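PDB 6HCP: BauA from Acinetobacter baumannii, which probably takes up iron across the outer membrane as a TonB-dependent receptor for the ferric complex of the siderophore preacinetobactin. Local coordinates for residues A[41-46]-A[63-68]; A[136-141]-A[161-166]; A[523-528]-A[566-571]. All coordinates share one frame; numbering follows the deposited sequence. Where two conformers were deposited one is given.

Two of the three contacts lie in the plug region and one in the wall of the barrel that encloses it, and contact 1 is where plug and wall meet. Contacts 1 and 2 share a sheet, in which strands 64-68 and 135-142 are neighbours; the centres of the two contacts are about 9 Å apart, and the backbone pair I65 O and V140 N is 2.8 Å apart. Contact 3 belongs to the barrel, about 11 Å from contact 1 between centres; V43 CG1 reaches F568 CE1 at 3.8 Å, and one ethanediol touches both contacts. Contacts 2 and 3 do not meet, their nearest atoms being about 10 Å apart, whereas contact 1 touches both of the others.

Contact 1: residues A[41-46]-A[63-68]; sequences GQVATS and NTISYT. With EDO (1,2-ethanediol), chain H; EDO (1,2-ethanediol), chain U; EDO (1,2-ethanediol), chain I.
In the plug region of this TonB-dependent receptor, the loop leading into strand 46-48 meets the edge strand 64-68 of the plug sheet, and a single bridge between V43 and Y67 joins the backbones. The carbonyl oxygen of Q42 accepts the amide of T68 (N to O 2.9 Å), while A44 N donates to S66 O, also at 2.9 Å. V43 CA adds a CA-H...O contact to the same S66 oxygen. T68 supplies the polar side-chain link: with OG1 placed between its backbone N and carbonyl carbon (chi1 67°), the hydroxyl donates to G41 O over 2.7 Å, in the carbonyl plane and on a lone pair. T68 is also the N-cap of helix 69-75, its OG1 accepting a weak bond from Y71 N, so one hydroxyl ties the loop to the start of that helix.

Apolar contact is slighter. V43 turns CG2 to I65 CD1 at 4.2 Å, and both residues pack on F568 of the barrel wall. On the side of A44 and S66, the methyl of A44 rests 3.7 Å from S66 OG. Q42 extends the other way, its NE2 bonded to D74 of the plug and weakly to E614 of the barrel.

Small molecules fill in where the backbones part. An oxygen of an ethanediol, probably from the crystallisation liquor, lies between the loop and the strand, accepting from S66 N and donating to A44 O. Farther along, a water accepts a hydrogen bond from S66 OG (2.6 Å) and donates to S46 O at 2.7 Å.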
loop_
_atom_site.group_PDB
_atom_site.type_symbol
_atom_site.label_atom_id
_atom_site.label_comp_id
_atom_site.label_asym_id
_atom_site.label_seq_id
_atom_site.Cartn_x
_atom_site.Cartn_y
_atom_site.Cartn_z
ATOM N N GLY A 41 11.726 9.882 -27.247
ATOM C CA GLY A 41 10.499 9.591 -27.963
ATOM C C GLY A 41 9.245 10.207 -27.327
ATOM O O GLY A 41 8.146 9.991 -27.834
ATOM N N GLN A 42 9.406 11.021 -26.277
ATOM C CA GLN A 42 8.223 11.484 -25.522
ATOM C C GLN A 42 7.887 12.958 -25.808
ATOM O O GLN A 42 6.755 13.382 -25.556
ATOM C CB GLN A 42 8.431 11.172 -24.044
ATOM C CG GLN A 42 8.318 9.665 -23.803
ATOM C CD GLN A 42 8.730 9.272 -22.413
ATOM O OE1 GLN A 42 9.472 10.013 -21.771
ATOM N NE2 GLN A 42 8.128 8.187 -21.913
ATOM N N VAL A 43 8.833 13.685 -26.388
ATOM C CA VAL A 43 8.687 15.087 -26.721
ATOM C C VAL A 43 9.117 15.283 -28.177
ATOM O O VAL A 43 10.041 14.607 -28.662
ATOM C CB VAL A 43 9.543 15.910 -25.750
ATOM C CG1 VAL A 43 9.817 17.318 -26.249
ATOM C CG2 VAL A 43 8.905 15.925 -24.367
ATOM N N ALA A 44 8.453 16.203 -28.870
ATOM C CA ALA A 44 8.775 16.531 -30.272
ATOM C C ALA A 44 9.668 17.772 -30.331
ATOM O O ALA A 44 9.785 18.525 -29.372
ATOM C CB ALA A 44 7.498 16.715 -31.049
ATOM N N THR A 45 10.304 17.987 -31.488
ATOM C CA THR A 45 11.329 19.011 -31.606
ATOM C C THR A 45 10.743 20.325 -32.133
ATOM O O THR A 45 11.457 21.311 -32.231
ATOM C CB THR A 45 12.463 18.545 -32.529
ATOM O OG1 THR A 45 11.842 18.119 -33.742
ATOM C CG2 THR A 45 13.264 17.406 -31.938
ATOM N N SER A 46 9.486 20.292 -32.570
ATOM C CA SER A 46 8.825 21.492 -33.074
ATOM C C SER A 46 7.395 21.550 -32.536
ATOM O O SER A 46 6.828 20.529 -32.117
ATOM C CB SER A 46 8.842 21.523 -34.584
ATOM O OG SER A 46 8.043 20.479 -35.103
ATOM N N ASN A 63 8.190 29.876 -24.586
ATOM C CA ASN A 63 8.379 28.641 -23.843
ATOM C C ASN A 63 7.306 27.638 -24.286
ATOM O O ASN A 63 6.103 27.819 -24.035
ATOM C CB ASN A 63 8.376 28.942 -22.339
ATOM C CG ASN A 63 8.805 27.762 -21.488
ATOM O OD1 ASN A 63 8.626 26.618 -21.879
ATOM N ND2 ASN A 63 9.411 28.035 -20.346
ATOM N N THR A 64 7.744 26.635 -25.052
ATOM C CA THR A 64 6.893 25.680 -25.732
ATOM C C THR A 64 7.343 24.252 -25.402
ATOM O O THR A 64 8.520 24.000 -25.140
ATOM C CB THR A 64 6.942 25.842 -27.250
ATOM O OG1 THR A 64 8.314 25.752 -27.664
ATOM C CG2 THR A 64 6.312 27.146 -27.693
ATOM N N ILE A 65 6.376 23.334 -25.403
ATOM C CA ILE A 65 6.687 21.908 -25.295
ATOM C C ILE A 65 5.625 21.134 -26.056
ATOM O O ILE A 65 4.463 21.556 -26.128
ATOM C CB ILE A 65 6.788 21.463 -23.820
ATOM C CG1 ILE A 65 7.231 19.997 -23.738
ATOM C CG2 ILE A 65 5.473 21.683 -23.093
ATOM C CD1 ILE A 65 8.236 19.710 -22.681
ATOM N N SER A 66 6.048 20.052 -26.717
ATOM C CA SER A 66 5.122 19.180 -27.413
ATOM C C SER A 66 5.333 17.731 -26.970
ATOM O O SER A 66 6.426 17.201 -27.121
ATOM C CB SER A 66 5.298 19.311 -28.896
ATOM O OG SER A 66 4.503 18.366 -29.587
ATOM N N TYR A 67 4.269 17.123 -26.454
ATOM C CA TYR A 67 4.287 15.727 -26.003
ATOM C C TYR A 67 3.791 14.832 -27.136
ATOM O O TYR A 67 2.801 15.141 -27.797
ATOM C CB TYR A 67 3.395 15.551 -24.778
ATOM C CG TYR A 67 3.767 16.436 -23.621
ATOM C CD1 TYR A 67 4.845 16.129 -22.810
ATOM C CD2 TYR A 67 3.059 17.606 -23.353
ATOM C CE1 TYR A 67 5.249 16.986 -21.796
ATOM C CE2 TYR A 67 3.455 18.469 -22.340
ATOM C CZ TYR A 67 4.485 18.099 -21.488
ATOM O OH TYR A 67 4.939 18.973 -20.534
ATOM N N THR A 68 4.412 13.654 -27.262
ATOM C CA THR A 68 4.015 12.677 -28.297
ATOM C C THR A 68 2.923 11.749 -27.767
ATOM O O THR A 68 2.748 11.561 -26.557
ATOM C CB THR A 68 5.222 11.869 -28.796
ATOM O OG1 THR A 68 5.665 11.042 -27.717
ATOM C CG2 THR A 68 6.363 12.746 -29.266
HETATM C C1 EDO H . 8.879 21.963 -28.937
HETATM O O1 EDO H . 9.655 23.086 -29.394
HETATM C C2 EDO H . 9.566 21.281 -27.753
HETATM O O2 EDO H . 8.741 20.191 -27.272
HETATM C C1 EDO U . 12.059 12.312 -22.955
HETATM O O1 EDO U . 11.919 13.213 -21.833
HETATM C C2 EDO U . 11.779 13.120 -24.218
HETATM O O2 EDO U . 11.481 12.272 -25.299
HETATM C C1 EDO I . 10.670 10.915 -18.780
HETATM O O1 EDO I . 10.451 11.480 -20.123
HETATM C C2 EDO I . 9.536 11.211 -17.800
HETATM O O2 EDO I . 8.355 10.461 -18.048
HETATM O O HOH W 1 4.616 19.035 -32.103
#

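Contact 2: residues A[136-141]-A[161-166]; sequences GRVEVL and VNLVTK
R137 and V164 face each other across two antiparallel strands in the mixed sheet of the plug domain, where a classic beta bulge sets both G136 and R137 against V164. Four backbone pairs run from R137-V164 to V140-V161, and the axes of strands 137-141 and 161-165 approach to 4.6 Å at their closest.

Backbone bonding is regular away from the bulge. E139 and N162 form a hydrogen-bonded pair with two bonds, E139 N to N162 O and N162 N to E139 O, each 2.8 Å. At the bulge the oxygen of V164 takes two donors: G136 N comes to 2.7 Å, and the amide of R137 makes a weak bond. V164 N returns a bond to R137 O.

Among the polar side chains, E139 and N162 lie side by side and point the same way. N162 has CG opposite its backbone N (chi1 -178°), and ND2 donates to E139 OE1 at 3.0 Å. The bond is nearly straight and lies in the amide plane, yet it meets OE1 from above the carboxylate plane, the two flat groups being turned 63° apart. E139 OE1 also accepts from N48 N, while N162 OD1 is held by S117 OG and G120 N; both ends of the amide are thus fixed. R137 bends back at chi2 (-77°), and its guanidinium donates through NH1 to G136 O while NH2 makes a salt bridge to D36.

Apolar packing occupies both faces. V138 and L163 share one with V140 and V161; helix 81-84 packs on V138, V140 and V161, and L163 CD2 sits 3.9 Å from each methyl of V138. On the face of R137, E139 and V164, R137 CB meets V164 CB at 3.8 Å. There too the carboxylate of E139 has a methyl beside it, V164 CG2 lying 3.6 Å from E139 OE2.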
loop_
_atom_site.group_PDB
_atom_site.type_symbol
_atom_site.label_atom_id
_atom_site.label_comp_id
_atom_site.label_asym_id
_atom_site.label_seq_id
_atom_site.Cartn_x
_atom_site.Cartn_y
_atom_site.Cartn_z
ATOM N N GLY A 136 -1.793 12.854 -32.027
ATOM C CA GLY A 136 -0.389 12.545 -32.236
ATOM C C GLY A 136 0.527 13.397 -31.373
ATOM O O GLY A 136 1.638 12.985 -31.031
ATOM N N ARG A 137 0.098 14.637 -31.088
ATOM C CA ARG A 137 0.882 15.560 -30.283
ATOM C C ARG A 137 -0.073 16.365 -29.398
ATOM O O ARG A 137 -1.196 16.654 -29.771
ATOM C CB ARG A 137 1.703 16.547 -31.115
ATOM C CG ARG A 137 2.621 15.910 -32.147
ATOM C CD ARG A 137 3.876 15.335 -31.508
ATOM N NE ARG A 137 4.776 14.809 -32.520
ATOM C CZ ARG A 137 4.889 13.526 -32.875
ATOM N NH1 ARG A 137 4.097 12.586 -32.372
ATOM N NH2 ARG A 137 5.818 13.205 -33.758
ATOM N N VAL A 138 0.413 16.709 -28.209
ATOM C CA VAL A 138 -0.246 17.666 -27.339
ATOM C C VAL A 138 0.761 18.765 -27.033
ATOM O O VAL A 138 1.784 18.491 -26.410
ATOM C CB VAL A 138 -0.743 17.004 -26.044
ATOM C CG1 VAL A 138 -1.229 18.059 -25.051
ATOM C CG2 VAL A 138 -1.826 15.986 -26.318
ATOM N N GLU A 139 0.521 19.964 -27.587
ATOM C CA GLU A 139 1.451 21.042 -27.567
ATOM C C GLU A 139 0.979 22.125 -26.586
ATOM O O GLU A 139 -0.215 22.413 -26.468
ATOM C CB GLU A 139 1.582 21.680 -28.960
ATOM C CG GLU A 139 1.878 20.707 -30.079
ATOM C CD GLU A 139 1.996 21.363 -31.442
ATOM O OE1 GLU A 139 1.541 22.547 -31.591
ATOM O OE2 GLU A 139 2.595 20.724 -32.337
ATOM N N VAL A 140 1.936 22.736 -25.898
ATOM C CA VAL A 140 1.668 23.823 -24.972
ATOM C C VAL A 140 2.566 24.996 -25.348
ATOM O O VAL A 140 3.791 24.851 -25.496
ATOM C CB VAL A 140 1.898 23.433 -23.498
ATOM C CG1 VAL A 140 1.541 24.587 -22.560
ATOM C CG2 VAL A 140 1.129 22.191 -23.109
ATOM N N LEU A 141 1.953 26.179 -25.426
ATOM C CA LEU A 141 2.682 27.439 -25.525
ATOM C C LEU A 141 2.310 28.267 -24.297
ATOM O O LEU A 141 1.132 28.496 -24.053
ATOM C CB LEU A 141 2.301 28.168 -26.814
ATOM C CG LEU A 141 3.091 29.463 -27.053
ATOM C CD1 LEU A 141 3.272 29.722 -28.535
ATOM C CD2 LEU A 141 2.431 30.647 -26.377
ATOM N N VAL A 161 -3.028 25.360 -25.468
ATOM C CA VAL A 161 -2.881 23.943 -25.658
ATOM C C VAL A 161 -3.410 23.613 -27.053
ATOM O O VAL A 161 -4.580 23.878 -27.342
ATOM C CB VAL A 161 -3.662 23.166 -24.588
ATOM C CG1 VAL A 161 -3.541 21.664 -24.800
ATOM C CG2 VAL A 161 -3.220 23.568 -23.189
ATOM N N ASN A 162 -2.533 23.051 -27.891
ATOM C CA ASN A 162 -2.866 22.724 -29.271
ATOM C C ASN A 162 -2.776 21.202 -29.446
ATOM O O ASN A 162 -1.727 20.605 -29.163
ATOM C CB ASN A 162 -1.942 23.450 -30.253
ATOM C CG ASN A 162 -2.290 23.176 -31.704
ATOM O OD1 ASN A 162 -3.466 23.236 -32.080
ATOM N ND2 ASN A 162 -1.298 22.764 -32.496
ATOM N N LEU A 163 -3.891 20.599 -29.861
ATOM C CA LEU A 163 -3.982 19.161 -30.014
ATOM C C LEU A 163 -3.876 18.822 -31.502
ATOM O O LEU A 163 -4.645 19.356 -32.333
ATOM C CB LEU A 163 -5.308 18.662 -29.442
ATOM C CG LEU A 163 -5.627 19.133 -28.019
ATOM C CD1 LEU A 163 -6.935 18.539 -27.537
ATOM C CD2 LEU A 163 -4.510 18.779 -27.054
ATOM N N VAL A 164 -2.844 18.046 -31.833
ATOM C CA VAL A 164 -2.534 17.682 -33.210
ATOM C C VAL A 164 -3.074 16.270 -33.444
ATOM O O VAL A 164 -2.724 15.338 -32.715
ATOM C CB VAL A 164 -1.021 17.755 -33.462
ATOM C CG1 VAL A 164 -0.650 17.295 -34.868
ATOM C CG2 VAL A 164 -0.468 19.138 -33.177
ATOM N N THR A 165 -3.973 16.124 -34.416
ATOM C CA THR A 165 -4.662 14.858 -34.632
ATOM C C THR A 165 -3.734 13.862 -35.346
ATOM O O THR A 165 -2.685 14.236 -35.893
ATOM C CB THR A 165 -5.961 15.048 -35.421
ATOM O OG1 THR A 165 -5.627 15.677 -36.660
ATOM C CG2 THR A 165 -6.974 15.862 -34.651
ATOM N N LYS A 166 -4.139 12.594 -35.306
ATOM C CA LYS A 166 -3.394 11.489 -35.941
ATOM C C LYS A 166 -3.829 11.335 -37.409
ATOM O O LYS A 166 -5.029 11.275 -37.702
ATOM C CB LYS A 166 -3.706 10.169 -35.232
ATOM C CG LYS A 166 -3.137 10.001 -33.834
ATOM C CD LYS A 166 -3.767 8.808 -33.109
ATOM C CE LYS A 166 -3.018 8.405 -31.854
ATOM N NZ LYS A 166 -3.665 7.250 -31.184
#

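Contact 3: residues A[523-528]-A[566-571]; sequences TFAHTL and SFFGSP. With EDO (1,2-ethanediol), chain U.
Neighbouring strands of the transmembrane beta-barrel, 524-541 and 549-569, pair antiparallel here near the end where T523 and P571 leave the strands. A525 and F568 form a hydrogen-bonded pair, with A525 N to F568 O and F568 N to A525 O both 3.0 Å. Beyond the last pair, S570 N donates almost straight to T523 O (2.7 Å), and T523 OG1 returns a bond to S570 O. A backbone bond and a side-chain bond together tie T523 to S570.

Rings fill both faces. P571 CB stands over the centre of the F524 ring, 3.9 Å from its centroid, a CH-pi contact. F524 CZ also reaches F567 CD1 at 3.7 Å. F567 CB lies over one face of the H526 imidazole, whose ND1 is hydrogen-bonded to W565 NE1. On the other face F568, its CG between backbone N and carbonyl carbon (chi1 56°), brings its ring over A525, with A525 CB 3.7 Å from F568 CZ.

The barrel wall continues on each side: H526 bonds to V519 in strand 508-520, and F567 and G569 to strand 575-590. Toward the plug, F568 meets Y38 and F57 edge-to-face, and T527 touches F57 and N63.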
loop_
_atom_site.group_PDB
_atom_site.type_symbol
_atom_site.label_atom_id
_atom_site.label_comp_id
_atom_site.label_asym_id
_atom_site.label_seq_id
_atom_site.Cartn_x
_atom_site.Cartn_y
_atom_site.Cartn_z
ATOM N N THR A 523 20.832 15.296 -26.751
ATOM C CA THR A 523 19.804 14.344 -26.363
ATOM C C THR A 523 19.064 14.831 -25.103
ATOM O O THR A 523 18.120 14.181 -24.650
ATOM C CB THR A 523 20.379 12.937 -26.117
ATOM O OG1 THR A 523 21.233 13.045 -24.981
ATOM C CG2 THR A 523 21.123 12.383 -27.317
ATOM N N PHE A 524 19.501 15.967 -24.560
ATOM C CA PHE A 524 18.890 16.573 -23.389
ATOM C C PHE A 524 18.844 18.087 -23.596
ATOM O O PHE A 524 19.826 18.676 -24.021
ATOM C CB PHE A 524 19.687 16.221 -22.131
ATOM C CG PHE A 524 18.949 16.404 -20.831
ATOM C CD1 PHE A 524 17.816 15.664 -20.556
ATOM C CD2 PHE A 524 19.409 17.289 -19.866
ATOM C CE1 PHE A 524 17.153 15.813 -19.343
ATOM C CE2 PHE A 524 18.786 17.387 -18.630
ATOM C CZ PHE A 524 17.656 16.647 -18.371
ATOM N N ALA A 525 17.732 18.706 -23.184
ATOM C CA ALA A 525 17.486 20.124 -23.430
ATOM C C ALA A 525 16.966 20.795 -22.156
ATOM O O ALA A 525 16.283 20.155 -21.329
ATOM C CB ALA A 525 16.492 20.258 -24.559
ATOM N N HIS A 526 17.322 22.071 -22.013
ATOM C CA HIS A 526 16.933 22.939 -20.901
ATOM C C HIS A 526 16.262 24.209 -21.436
ATOM O O HIS A 526 16.688 24.753 -22.468
ATOM C CB HIS A 526 18.156 23.381 -20.085
ATOM C CG HIS A 526 18.868 22.280 -19.384
ATOM N ND1 HIS A 526 18.720 22.052 -18.029
ATOM C CD2 HIS A 526 19.827 21.428 -19.814
ATOM C CE1 HIS A 526 19.519 21.064 -17.668
ATOM N NE2 HIS A 526 20.165 20.630 -18.759
ATOM N N THR A 527 15.316 24.748 -20.651
ATOM C CA THR A 527 14.760 26.094 -20.842
ATOM C C THR A 527 14.803 26.824 -19.500
ATOM O O THR A 527 14.471 26.235 -18.448
ATOM C CB THR A 527 13.323 26.045 -21.380
ATOM O OG1 THR A 527 13.310 25.288 -22.589
ATOM C CG2 THR A 527 12.734 27.412 -21.656
ATOM N N LEU A 528 15.263 28.077 -19.531
ATOM C CA LEU A 528 15.214 28.947 -18.392
ATOM C C LEU A 528 14.509 30.232 -18.818
ATOM O O LEU A 528 14.965 30.876 -19.749
ATOM C CB LEU A 528 16.632 29.228 -17.880
ATOM C CG LEU A 528 16.713 30.209 -16.711
ATOM C CD1 LEU A 528 16.108 29.601 -15.450
ATOM C CD2 LEU A 528 18.140 30.653 -16.442
ATOM N N SER A 566 13.143 24.268 -16.790
ATOM C CA SER A 566 12.632 22.953 -17.134
ATOM C C SER A 566 13.567 22.258 -18.128
ATOM O O SER A 566 14.475 22.875 -18.688
ATOM C CB SER A 566 11.220 23.020 -17.647
ATOM O OG SER A 566 11.161 23.832 -18.787
ATOM N N PHE A 567 13.358 20.953 -18.297
ATOM C CA PHE A 567 14.264 20.135 -19.104
ATOM C C PHE A 567 13.514 18.902 -19.576
ATOM O O PHE A 567 12.496 18.500 -18.986
ATOM C CB PHE A 567 15.520 19.774 -18.304
ATOM C CG PHE A 567 15.258 19.388 -16.872
ATOM C CD1 PHE A 567 14.772 18.132 -16.562
ATOM C CD2 PHE A 567 15.370 20.320 -15.854
ATOM C CE1 PHE A 567 14.441 17.809 -15.257
ATOM C CE2 PHE A 567 15.052 19.986 -14.547
ATOM C CZ PHE A 567 14.561 18.739 -14.260
ATOM N N PHE A 568 14.021 18.297 -20.657
ATOM C CA PHE A 568 13.461 17.056 -21.150
ATOM C C PHE A 568 14.532 16.306 -21.943
ATOM O O PHE A 568 15.514 16.903 -22.404
ATOM C CB PHE A 568 12.235 17.317 -22.026
ATOM C CG PHE A 568 12.474 18.248 -23.188
ATOM C CD1 PHE A 568 13.066 17.787 -24.356
ATOM C CD2 PHE A 568 12.092 19.578 -23.123
ATOM C CE1 PHE A 568 13.244 18.623 -25.445
ATOM C CE2 PHE A 568 12.268 20.419 -24.217
ATOM C CZ PHE A 568 12.877 19.949 -25.364
ATOM N N GLY A 569 14.287 15.016 -22.138
ATOM C CA GLY A 569 15.125 14.202 -23.003
ATOM C C GLY A 569 15.800 13.083 -22.241
ATOM O O GLY A 569 15.236 12.520 -21.298
ATOM N N SER A 570 16.988 12.718 -22.722
ATOM C CA SER A 570 17.737 11.584 -22.224
ATOM C C SER A 570 19.122 12.066 -21.823
ATOM O O SER A 570 19.933 12.390 -22.676
ATOM C CB SER A 570 17.811 10.486 -23.253
ATOM O OG SER A 570 18.712 9.483 -22.819
ATOM N N PRO A 571 19.373 12.315 -20.523
ATOM C CA PRO A 571 20.644 12.891 -20.096
ATOM C C PRO A 571 21.789 11.868 -20.167
ATOM O O PRO A 571 22.940 12.262 -20.207
ATOM C CB PRO A 571 20.366 13.319 -18.655
ATOM C CG PRO A 571 19.327 12.325 -18.187
ATOM C CD PRO A 571 18.474 12.028 -19.400
HETATM C C1 EDO U . 12.059 12.312 -22.955
HETATM O O1 EDO U . 11.919 13.213 -21.833
HETATM C C2 EDO U . 11.779 13.120 -24.218
HETATM O O2 EDO U . 11.481 12.272 -25.299
#